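Local coordinates for protein IclR transcriptional regulator (Thermotoga maritima, PDB 1MKM) that probably acts as a zinc-containing, DNA-binding transcriptional regulator of the IclR family, carrying a winged helix-turn-helix domain, at residues L151-Y154 / L155-E159; S27-A30 / E31-M35; L67-Y70 / G71-L75; D189-E192 / N193-I197. One frame throughout, in Å; residues are numbered along the deposited sequence.

Contact 1: residues L151-Y154 / L155-E159; sequences LKEY and LKIVE
Y154 and V158, one helical turn apart, make a CH-pi contact: V158 CB sits 3.8 Å from the centroid of the Y154 ring, 18° off its normal, so the valine lies over a face rather than at an edge. Its CG1 branch runs on to the phenol end, 3.4 Å from Y154 OH. Chi1 of 178° sets the tyrosine CG beside its own carbonyl carbon, and from there the ring reaches along the helix beneath V158. E153 is extended and points the same way as I157, whose CD1 lies alongside the glutamate, 3.4 Å from E153 CD. L151 and L155 make an apolar contact through their CD1 methyls, although L155 CD1 is modelled too close to its surroundings for a distance to carry weight. The contact spans the end of helix 148-157 and runs into the loop at V158, in the GAF-related IclR C-terminal domain; L151 and Y154 face L143 of helix 137-143, and F107 meets the tyrosine ring with planes about 55° apart. Without that ring, as with an alanine here, V158 would probably lose its aromatic face and a gap would open between this turn, L143 and F107. Among backbone bonds, I157 N donates to E153 O at 2.7 Å and weakly to Y154 O at 2.9 Å. The bond from K156 N to K152 O is weak, at 3.2 Å.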
loop_
_atom_site.group_PDB
_atom_site.type_symbol
_atom_site.label_atom_id
_atom_site.label_comp_id
_atom_site.label_asym_id
_atom_site.label_seq_id
_atom_site.Cartn_x
_atom_site.Cartn_y
_atom_site.Cartn_z
ATOM N N LEU B 151 38.724 25.936 19.189
ATOM C CA LEU B 151 39.214 25.204 18.020
ATOM C C LEU B 151 40.464 24.413 18.378
ATOM O O LEU B 151 40.472 23.178 18.363
ATOM C CB LEU B 151 39.538 26.188 16.887
ATOM C CG LEU B 151 40.163 25.616 15.610
ATOM C CD1 LEU B 151 39.202 24.624 14.966
ATOM C CD2 LEU B 151 40.488 26.747 14.646
ATOM N N LYS B 152 41.514 25.160 18.704
ATOM C CA LYS B 152 42.804 24.603 19.076
ATOM C C LYS B 152 42.662 23.351 19.937
ATOM O O LYS B 152 43.399 22.373 19.757
ATOM C CB LYS B 152 43.623 25.675 19.807
ATOM C CG LYS B 152 43.879 26.916 18.946
ATOM C CD LYS B 152 44.596 28.026 19.703
ATOM C CE LYS B 152 44.831 29.234 18.798
ATOM N NZ LYS B 152 45.482 30.355 19.525
ATOM N N GLU B 153 41.702 23.373 20.859
ATOM C CA GLU B 153 41.491 22.226 21.724
ATOM C C GLU B 153 40.897 21.050 20.966
ATOM O O GLU B 153 41.251 19.899 21.229
ATOM C CB GLU B 153 40.568 22.567 22.887
ATOM C CG GLU B 153 40.482 21.418 23.877
ATOM C CD GLU B 153 39.356 21.565 24.869
ATOM O OE1 GLU B 153 38.186 21.365 24.478
ATOM O OE2 GLU B 153 39.647 21.882 26.041
ATOM N N TYR B 154 39.986 21.334 20.036
ATOM C CA TYR B 154 39.360 20.264 19.259
ATOM C C TYR B 154 40.430 19.417 18.585
ATOM O O TYR B 154 40.505 18.206 18.800
ATOM C CB TYR B 154 38.429 20.838 18.179
ATOM C CG TYR B 154 37.783 19.780 17.292
ATOM C CD1 TYR B 154 36.601 19.146 17.671
ATOM C CD2 TYR B 154 38.377 19.392 16.088
ATOM C CE1 TYR B 154 36.022 18.153 16.874
ATOM C CE2 TYR B 154 37.809 18.395 15.288
ATOM C CZ TYR B 154 36.630 17.780 15.688
ATOM O OH TYR B 154 36.070 16.790 14.911
ATOM N N LEU B 155 41.245 20.067 17.753
ATOM C CA LEU B 155 42.312 19.391 17.022
ATOM C C LEU B 155 43.183 18.648 18.015
ATOM O O LEU B 155 43.759 17.605 17.706
ATOM C CB LEU B 155 43.160 20.405 16.249
ATOM C CG LEU B 155 42.458 21.259 15.188
ATOM C CD1 LEU B 155 41.443 22.179 15.845
ATOM C CD2 LEU B 155 43.492 22.080 14.437
ATOM N N LYS B 156 43.260 19.201 19.218
ATOM C CA LYS B 156 44.047 18.620 20.289
ATOM C C LYS B 156 43.418 17.349 20.865
ATOM O O LYS B 156 44.124 16.385 21.158
ATOM C CB LYS B 156 44.235 19.657 21.398
ATOM C CG LYS B 156 45.330 20.695 21.129
ATOM C CD LYS B 156 45.298 21.844 22.148
ATOM C CE LYS B 156 44.879 21.390 23.551
ATOM N NZ LYS B 156 45.780 20.376 24.168
ATOM N N ILE B 157 42.095 17.343 21.013
ATOM C CA ILE B 157 41.390 16.189 21.580
ATOM C C ILE B 157 40.925 15.148 20.557
ATOM O O ILE B 157 41.479 14.048 20.468
ATOM C CB ILE B 157 40.144 16.643 22.399
ATOM C CG1 ILE B 157 40.565 17.633 23.493
ATOM C CG2 ILE B 157 39.450 15.429 23.016
ATOM C CD1 ILE B 157 39.412 18.170 24.328
ATOM N N VAL B 158 39.895 15.514 19.798
ATOM C CA VAL B 158 39.281 14.656 18.788
ATOM C C VAL B 158 40.214 13.935 17.827
ATOM O O VAL B 158 41.066 14.554 17.196
ATOM C CB VAL B 158 38.271 15.464 17.960
ATOM C CG1 VAL B 158 37.657 14.591 16.878
ATOM C CG2 VAL B 158 37.195 16.016 18.876
ATOM N N GLU B 159 40.038 12.618 17.722
ATOM C CA GLU B 159 40.835 11.804 16.809
ATOM C C GLU B 159 40.319 12.073 15.387
ATOM O O GLU B 159 39.276 12.712 15.204
ATOM C CB GLU B 159 40.693 10.310 17.155
ATOM C CG GLU B 159 41.270 9.355 16.103
ATOM C CD GLU B 159 41.081 7.879 16.443
ATOM O OE1 GLU B 159 40.007 7.504 16.954
ATOM O OE2 GLU B 159 42.008 7.082 16.180
#

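Contact 2: residues S27-A30 / E31-M35; sequences SEIA and EKFNM
I29 and F33 bring the apolar part together: the CG2 methyl of I29 stands 4.1 Å from CD1 of the F33 ring, the two side chains crossing at a slant. The same ring turns its edge to the backbone, with CD1 3.5 Å from I29 O. Further round, A30 CB packs against the chain as it folds back, 3.1 Å from M35 O, and M35 CG lies near the alanine CA. Backbone bonds make up the polar part. E31 N reaches S27 O at 3.1 Å, and F33 N reaches I29 O at 2.8 Å. K32 N is shared weakly between the carbonyls of E28 and I29, while beyond the helix M35 N makes a weak 3.3 Å bond to A30 O. E28 directs its carboxylate to R60 in a salt bridge. I29 rests on I13 and I17 of helix 6-19, and A30 and M35 on A40 of helix 37-50. Residues 27-35 form the first helix and turn of the helix-turn-helix, helix 37-50 following as the probable DNA-recognition helix. The chemistry implies a turn held by the firm F33 N bond and a single weak one from M35 N, while the small A30 probably lets helix 37-50 come close.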
loop_
_atom_site.group_PDB
_atom_site.type_symbol
_atom_site.label_atom_id
_atom_site.label_comp_id
_atom_site.label_asym_id
_atom_site.label_seq_id
_atom_site.Cartn_x
_atom_site.Cartn_y
_atom_site.Cartn_z
ATOM N N SER B 27 6.650 -14.614 24.184
ATOM C CA SER B 27 7.433 -15.841 24.174
ATOM C C SER B 27 8.843 -15.614 23.653
ATOM O O SER B 27 9.815 -16.072 24.251
ATOM C CB SER B 27 6.727 -16.890 23.312
ATOM O OG SER B 27 7.606 -17.935 22.932
ATOM N N GLU B 28 8.947 -14.892 22.540
ATOM C CA GLU B 28 10.230 -14.617 21.904
ATOM C C GLU B 28 11.169 -13.739 22.728
ATOM O O GLU B 28 12.373 -13.995 22.785
ATOM C CB GLU B 28 9.979 -14.001 20.529
ATOM C CG GLU B 28 9.240 -14.946 19.588
ATOM C CD GLU B 28 8.778 -14.272 18.312
ATOM O OE1 GLU B 28 8.277 -14.984 17.412
ATOM O OE2 GLU B 28 8.909 -13.031 18.211
ATOM N N ILE B 29 10.625 -12.707 23.367
ATOM C CA ILE B 29 11.446 -11.834 24.192
ATOM C C ILE B 29 12.016 -12.631 25.357
ATOM O O ILE B 29 13.207 -12.528 25.664
ATOM C CB ILE B 29 10.639 -10.641 24.731
ATOM C CG1 ILE B 29 10.493 -9.598 23.619
ATOM C CG2 ILE B 29 11.320 -10.056 25.971
ATOM C CD1 ILE B 29 9.964 -8.260 24.080
ATOM N N ALA B 30 11.164 -13.427 25.998
ATOM C CA ALA B 30 11.596 -14.258 27.118
ATOM C C ALA B 30 12.804 -15.098 26.674
ATOM O O ALA B 30 13.881 -15.028 27.271
ATOM C CB ALA B 30 10.444 -15.165 27.578
ATOM N N GLU B 31 12.621 -15.874 25.612
ATOM C CA GLU B 31 13.692 -16.709 25.082
ATOM C C GLU B 31 14.914 -15.879 24.693
ATOM O O GLU B 31 16.043 -16.374 24.681
ATOM C CB GLU B 31 13.196 -17.490 23.862
ATOM C CG GLU B 31 12.164 -18.567 24.181
ATOM C CD GLU B 31 11.788 -19.401 22.965
ATOM O OE1 GLU B 31 11.142 -18.855 22.039
ATOM O OE2 GLU B 31 12.146 -20.601 22.935
ATOM N N LYS B 32 14.676 -14.611 24.378
ATOM C CA LYS B 32 15.742 -13.703 23.979
ATOM C C LYS B 32 16.579 -13.236 25.159
ATOM O O LYS B 32 17.808 -13.209 25.082
ATOM C CB LYS B 32 15.148 -12.486 23.268
ATOM C CG LYS B 32 16.149 -11.366 22.965
ATOM C CD LYS B 32 17.093 -11.713 21.837
ATOM C CE LYS B 32 17.987 -10.536 21.504
ATOM N NZ LYS B 32 18.765 -10.803 20.268
ATOM N N PHE B 33 15.914 -12.868 26.249
ATOM C CA PHE B 33 16.616 -12.380 27.429
ATOM C C PHE B 33 16.530 -13.301 28.636
ATOM O O PHE B 33 16.217 -12.861 29.744
ATOM C CB PHE B 33 16.107 -10.988 27.815
ATOM C CG PHE B 33 16.303 -9.949 26.743
ATOM C CD1 PHE B 33 15.368 -9.791 25.728
ATOM C CD2 PHE B 33 17.442 -9.151 26.732
ATOM C CE1 PHE B 33 15.562 -8.857 24.722
ATOM C CE2 PHE B 33 17.646 -8.214 25.730
ATOM C CZ PHE B 33 16.703 -8.067 24.720
ATOM N N ASN B 34 16.819 -14.577 28.404
ATOM C CA ASN B 34 16.811 -15.600 29.444
ATOM C C ASN B 34 15.886 -15.255 30.615
ATOM O O ASN B 34 16.331 -14.728 31.635
ATOM C CB ASN B 34 18.241 -15.816 29.959
ATOM C CG ASN B 34 18.539 -17.271 30.287
ATOM O OD1 ASN B 34 19.555 -17.581 30.917
ATOM N ND2 ASN B 34 17.663 -18.171 29.851
ATOM N N MET B 35 14.597 -15.537 30.456
ATOM C CA MET B 35 13.612 -15.285 31.505
ATOM C C MET B 35 12.267 -15.941 31.177
ATOM O O MET B 35 11.958 -16.217 30.014
ATOM C CB MET B 35 13.441 -13.774 31.745
ATOM C CG MET B 35 12.984 -12.941 30.542
ATOM S SD MET B 35 13.005 -11.132 30.858
ATOM C CE MET B 35 11.521 -10.973 31.746
#

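Contact 3: residues L67-Y70 / G71-L75; sequences LIEY and GSFVL
E69 and F73 are brought side by side by their torsions: chi1 of 180° sets E69 CG beside its carbonyl carbon and the chain runs on extended, while F73, with chi1 at an uncommon -94°, swings its ring back toward the glutamate. The two point the same way, and E69 CD lies in the ring plane, at the edge. E69 OE2 comes within 3.0 Å of F73 CE1, and the glutamate methylene CG packs 3.5 Å from the same carbon. Carboxylate and ring planes are 37° apart, an approach in which the oxygen meets the electropositive CH rim. The other oxygen, OE1, makes a salt bridge with K66, and R76 forms a cation-pi pair with F73. With an alanine here instead of the phenylalanine, E69 OE2 would probably lose the ring edge beside it and R76 its aromatic partner, though K66 would still hold OE1. Regular helical bonds run beneath: G71 N to L67 O at 2.9 Å, S72 N to I68 O at 3.2 Å, F73 N to E69 O and V74 N to Y70 O both at 3.1 Å. A formic acid molecule, probably from the crystallisation liquor, lies beside G71. Helix 66-75 follows the small antiparallel sheet of strands 53-55 and 61-63 and precedes helix 79-93, joining the DNA-binding and C-terminal domains. Against it lies a second subunit: L14, D15 and V18 from that subunit's helix 6-19 meet Y70 and F73, D15 taking a hydrogen bond with Y70 OH, and I68 of the second subunit's own helix 66-75 packs on V74.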
loop_
_atom_site.group_PDB
_atom_site.type_symbol
_atom_site.label_atom_id
_atom_site.label_comp_id
_atom_site.label_asym_id
_atom_site.label_seq_id
_atom_site.Cartn_x
_atom_site.Cartn_y
_atom_site.Cartn_z
ATOM N N LEU B 67 7.577 6.928 21.846
ATOM C CA LEU B 67 8.903 7.309 21.378
ATOM C C LEU B 67 8.813 8.413 20.306
ATOM O O LEU B 67 9.596 9.374 20.316
ATOM C CB LEU B 67 9.604 6.054 20.864
ATOM C CG LEU B 67 10.824 5.522 21.641
ATOM C CD1 LEU B 67 10.686 5.747 23.113
ATOM C CD2 LEU B 67 11.020 4.060 21.336
ATOM N N ILE B 68 7.835 8.287 19.405
ATOM C CA ILE B 68 7.614 9.290 18.367
ATOM C C ILE B 68 7.312 10.623 19.048
ATOM O O ILE B 68 7.891 11.659 18.712
ATOM C CB ILE B 68 6.438 8.911 17.447
ATOM C CG1 ILE B 68 6.746 7.592 16.727
ATOM C CG2 ILE B 68 6.224 10.004 16.437
ATOM C CD1 ILE B 68 5.560 6.938 16.010
ATOM N N GLU B 69 6.409 10.592 20.020
ATOM C CA GLU B 69 6.078 11.799 20.761
ATOM C C GLU B 69 7.317 12.367 21.483
ATOM O O GLU B 69 7.521 13.585 21.535
ATOM C CB GLU B 69 5.000 11.491 21.806
ATOM C CG GLU B 69 4.595 12.700 22.629
ATOM C CD GLU B 69 3.732 12.356 23.839
ATOM O OE1 GLU B 69 3.381 11.170 24.032
ATOM O OE2 GLU B 69 3.410 13.288 24.602
ATOM N N TYR B 70 8.142 11.487 22.050
ATOM C CA TYR B 70 9.328 11.936 22.787
ATOM C C TYR B 70 10.321 12.654 21.883
ATOM O O TYR B 70 10.865 13.697 22.244
ATOM C CB TYR B 70 10.007 10.750 23.486
ATOM C CG TYR B 70 9.373 10.381 24.808
ATOM C CD1 TYR B 70 8.259 11.075 25.291
ATOM C CD2 TYR B 70 9.890 9.330 25.590
ATOM C CE1 TYR B 70 7.677 10.737 26.508
ATOM C CE2 TYR B 70 9.313 8.981 26.802
ATOM C CZ TYR B 70 8.212 9.687 27.255
ATOM O OH TYR B 70 7.636 9.360 28.446
ATOM N N GLY B 71 10.553 12.080 20.711
ATOM C CA GLY B 71 11.463 12.690 19.766
ATOM C C GLY B 71 11.029 14.105 19.415
ATOM O O GLY B 71 11.863 15.011 19.386
ATOM N N SER B 72 9.731 14.293 19.152
ATOM C CA SER B 72 9.183 15.614 18.808
ATOM C C SER B 72 9.396 16.614 19.928
ATOM O O SER B 72 9.710 17.773 19.672
ATOM C CB SER B 72 7.688 15.519 18.510
ATOM O OG SER B 72 7.461 14.627 17.451
ATOM N N PHE B 73 9.202 16.164 21.172
ATOM C CA PHE B 73 9.401 17.010 22.352
ATOM C C PHE B 73 10.846 17.514 22.432
ATOM O O PHE B 73 11.096 18.673 22.772
ATOM C CB PHE B 73 9.090 16.225 23.635
ATOM C CG PHE B 73 7.684 16.396 24.143
ATOM C CD1 PHE B 73 6.771 15.350 24.070
ATOM C CD2 PHE B 73 7.284 17.590 24.740
ATOM C CE1 PHE B 73 5.473 15.484 24.593
ATOM C CE2 PHE B 73 5.991 17.739 25.266
ATOM C CZ PHE B 73 5.085 16.680 25.191
ATOM N N VAL B 74 11.801 16.637 22.142
ATOM C CA VAL B 74 13.205 17.028 22.199
ATOM C C VAL B 74 13.512 17.960 21.021
ATOM O O VAL B 74 14.148 18.987 21.209
ATOM C CB VAL B 74 14.148 15.808 22.144
ATOM C CG1 VAL B 74 15.582 16.264 22.279
ATOM C CG2 VAL B 74 13.807 14.820 23.260
ATOM N N LEU B 75 13.061 17.601 19.816
ATOM C CA LEU B 75 13.280 18.460 18.639
ATOM C C LEU B 75 12.636 19.814 18.906
ATOM O O LEU B 75 13.133 20.857 18.505
ATOM C CB LEU B 75 12.653 17.828 17.391
ATOM C CG LEU B 75 13.467 16.711 16.736
ATOM C CD1 LEU B 75 12.615 15.902 15.806
ATOM C CD2 LEU B 75 14.640 17.320 16.006
#

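Contact 4: residues D189-E192 / N193-I197; sequences DNEE and NEIGI
D189 and N193 cross with their flat groups nearly perpendicular, the carboxylate and amide planes 78° apart. The backbone N of N193, not its side-chain amide, donates to D189 OD1 at 3.0 Å, arriving on the syn side and 29° out of the carboxylate plane; a second, weak bond goes to OD2 at 3.5 Å, which also touches N193 CB. With chi1 at 164°, D189 turns its head under the loop that follows, where OD1 also accepts from E192 N, an Asx motif whose modelled length is doubtfully short. E191 reaches further along the chain: its extended side chain slants across I195, CG lying 3.4 Å from I195 CA, and OE2 takes a weak bond from G196 N at 2.9 Å. That amide belongs to a type II turn from E194 to I197, whose backbone angles at G196 call for glycine. E192 OE2 uses its anti lone pair for N190 N at 3.2 Å and pairs with K140 in a salt bridge. The loop joins strand 187-190 to strand 197-205. D189 and C199 bind zinc in a structure of this protein; in this model D189 does not coordinate the ion, its side chain lying about 5 Å from it and about 4 Å from that of C199. N193 N, with E192 N as a doubtful addition, probably fixes the carboxylate's rotation and balances part of its charge beside the metal site.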
loop_
_atom_site.group_PDB
_atom_site.type_symbol
_atom_site.label_atom_id
_atom_site.label_comp_id
_atom_site.label_asym_id
_atom_site.label_seq_id
_atom_site.Cartn_x
_atom_site.Cartn_y
_atom_site.Cartn_z
ATOM N N ASP B 189 32.758 18.487 1.047
ATOM C CA ASP B 189 33.159 17.157 1.475
ATOM C C ASP B 189 33.422 16.280 0.267
ATOM O O ASP B 189 32.521 15.612 -0.238
ATOM C CB ASP B 189 32.082 16.507 2.352
ATOM C CG ASP B 189 32.284 15.002 2.497
ATOM O OD1 ASP B 189 33.445 14.567 2.397
ATOM O OD2 ASP B 189 31.307 14.252 2.717
ATOM N N ASN B 190 34.660 16.288 -0.209
ATOM C CA ASN B 190 35.002 15.468 -1.355
ATOM C C ASN B 190 35.165 14.037 -0.872
ATOM O O ASN B 190 36.283 13.563 -0.688
ATOM C CB ASN B 190 36.297 15.958 -2.004
ATOM C CG ASN B 190 36.632 15.201 -3.278
ATOM O OD1 ASN B 190 35.876 15.231 -4.250
ATOM N ND2 ASN B 190 37.771 14.514 -3.277
ATOM N N GLU B 191 34.039 13.362 -0.652
ATOM C CA GLU B 191 34.030 11.980 -0.194
ATOM C C GLU B 191 34.881 11.755 1.049
ATOM O O GLU B 191 35.443 10.681 1.241
ATOM C CB GLU B 191 34.480 11.059 -1.330
ATOM C CG GLU B 191 33.328 10.270 -1.961
ATOM C CD GLU B 191 33.578 9.907 -3.415
ATOM O OE1 GLU B 191 33.724 10.841 -4.234
ATOM O OE2 GLU B 191 33.620 8.697 -3.737
ATOM N N GLU B 192 34.948 12.777 1.895
ATOM C CA GLU B 192 35.716 12.732 3.136
ATOM C C GLU B 192 34.931 12.037 4.245
ATOM O O GLU B 192 35.519 11.450 5.146
ATOM C CB GLU B 192 36.074 14.152 3.595
ATOM C CG GLU B 192 36.724 15.029 2.533
ATOM C CD GLU B 192 36.880 16.470 2.986
ATOM O OE1 GLU B 192 37.634 16.727 3.945
ATOM O OE2 GLU B 192 36.242 17.354 2.383
ATOM N N ASN B 193 33.606 12.120 4.194
ATOM C CA ASN B 193 32.780 11.480 5.211
ATOM C C ASN B 193 32.337 10.124 4.692
ATOM O O ASN B 193 32.663 9.096 5.281
ATOM C CB ASN B 193 31.566 12.355 5.554
ATOM C CG ASN B 193 30.701 11.763 6.670
ATOM O OD1 ASN B 193 29.908 10.845 6.445
ATOM N ND2 ASN B 193 30.856 12.290 7.875
ATOM N N GLU B 194 31.598 10.120 3.586
ATOM C CA GLU B 194 31.146 8.867 2.995
ATOM C C GLU B 194 31.491 8.784 1.513
ATOM O O GLU B 194 31.284 9.732 0.757
ATOM C CB GLU B 194 29.639 8.684 3.193
ATOM C CG GLU B 194 29.293 7.541 4.144
ATOM C CD GLU B 194 27.799 7.362 4.341
ATOM O OE1 GLU B 194 27.129 8.343 4.728
ATOM O OE2 GLU B 194 27.295 6.239 4.118
ATOM N N ILE B 195 32.031 7.641 1.104
ATOM C CA ILE B 195 32.406 7.436 -0.286
ATOM C C ILE B 195 31.156 7.366 -1.176
ATOM O O ILE B 195 30.163 6.711 -0.844
ATOM C CB ILE B 195 33.280 6.153 -0.432
ATOM C CG1 ILE B 195 33.337 5.711 -1.898
ATOM C CG2 ILE B 195 32.763 5.056 0.489
ATOM C CD1 ILE B 195 34.081 4.397 -2.116
ATOM N N GLY B 196 31.214 8.060 -2.307
ATOM C CA GLY B 196 30.085 8.083 -3.213
ATOM C C GLY B 196 29.282 9.349 -2.992
ATOM O O GLY B 196 28.574 9.800 -3.897
ATOM N N ILE B 197 29.420 9.929 -1.797
ATOM C CA ILE B 197 28.708 11.147 -1.400
ATOM C C ILE B 197 29.612 12.377 -1.209
ATOM O O ILE B 197 30.685 12.286 -0.609
ATOM C CB ILE B 197 27.920 10.925 -0.047
ATOM C CG1 ILE B 197 26.479 10.441 -0.296
ATOM C CG2 ILE B 197 27.836 12.221 0.723
ATOM C CD1 ILE B 197 26.356 9.179 -1.062
#

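The four contacts follow one another along the chain from the DNA-binding end to the C-terminal domain. Contact 2 lies in the helix-turn-helix and contact 3 on the helix linking the domains, their centres 29 Å apart; contacts 1 and 4 belong to the C-terminal domain, 22 Å apart between centres and about 10 Å between nearest atoms. None touches another. Contact 4 is the one at the metal: its D189 side chain is about 5 Å from the zinc ion, against about 13 Å for Y154 of contact 1. Contact 3 sits across the chain's centre from both, 32 Å from contact 1 and 30 Å from contact 4 between centres. Contacts 2 and 4 are 41 Å apart between centres, so metal site and DNA-binding helices are well separated.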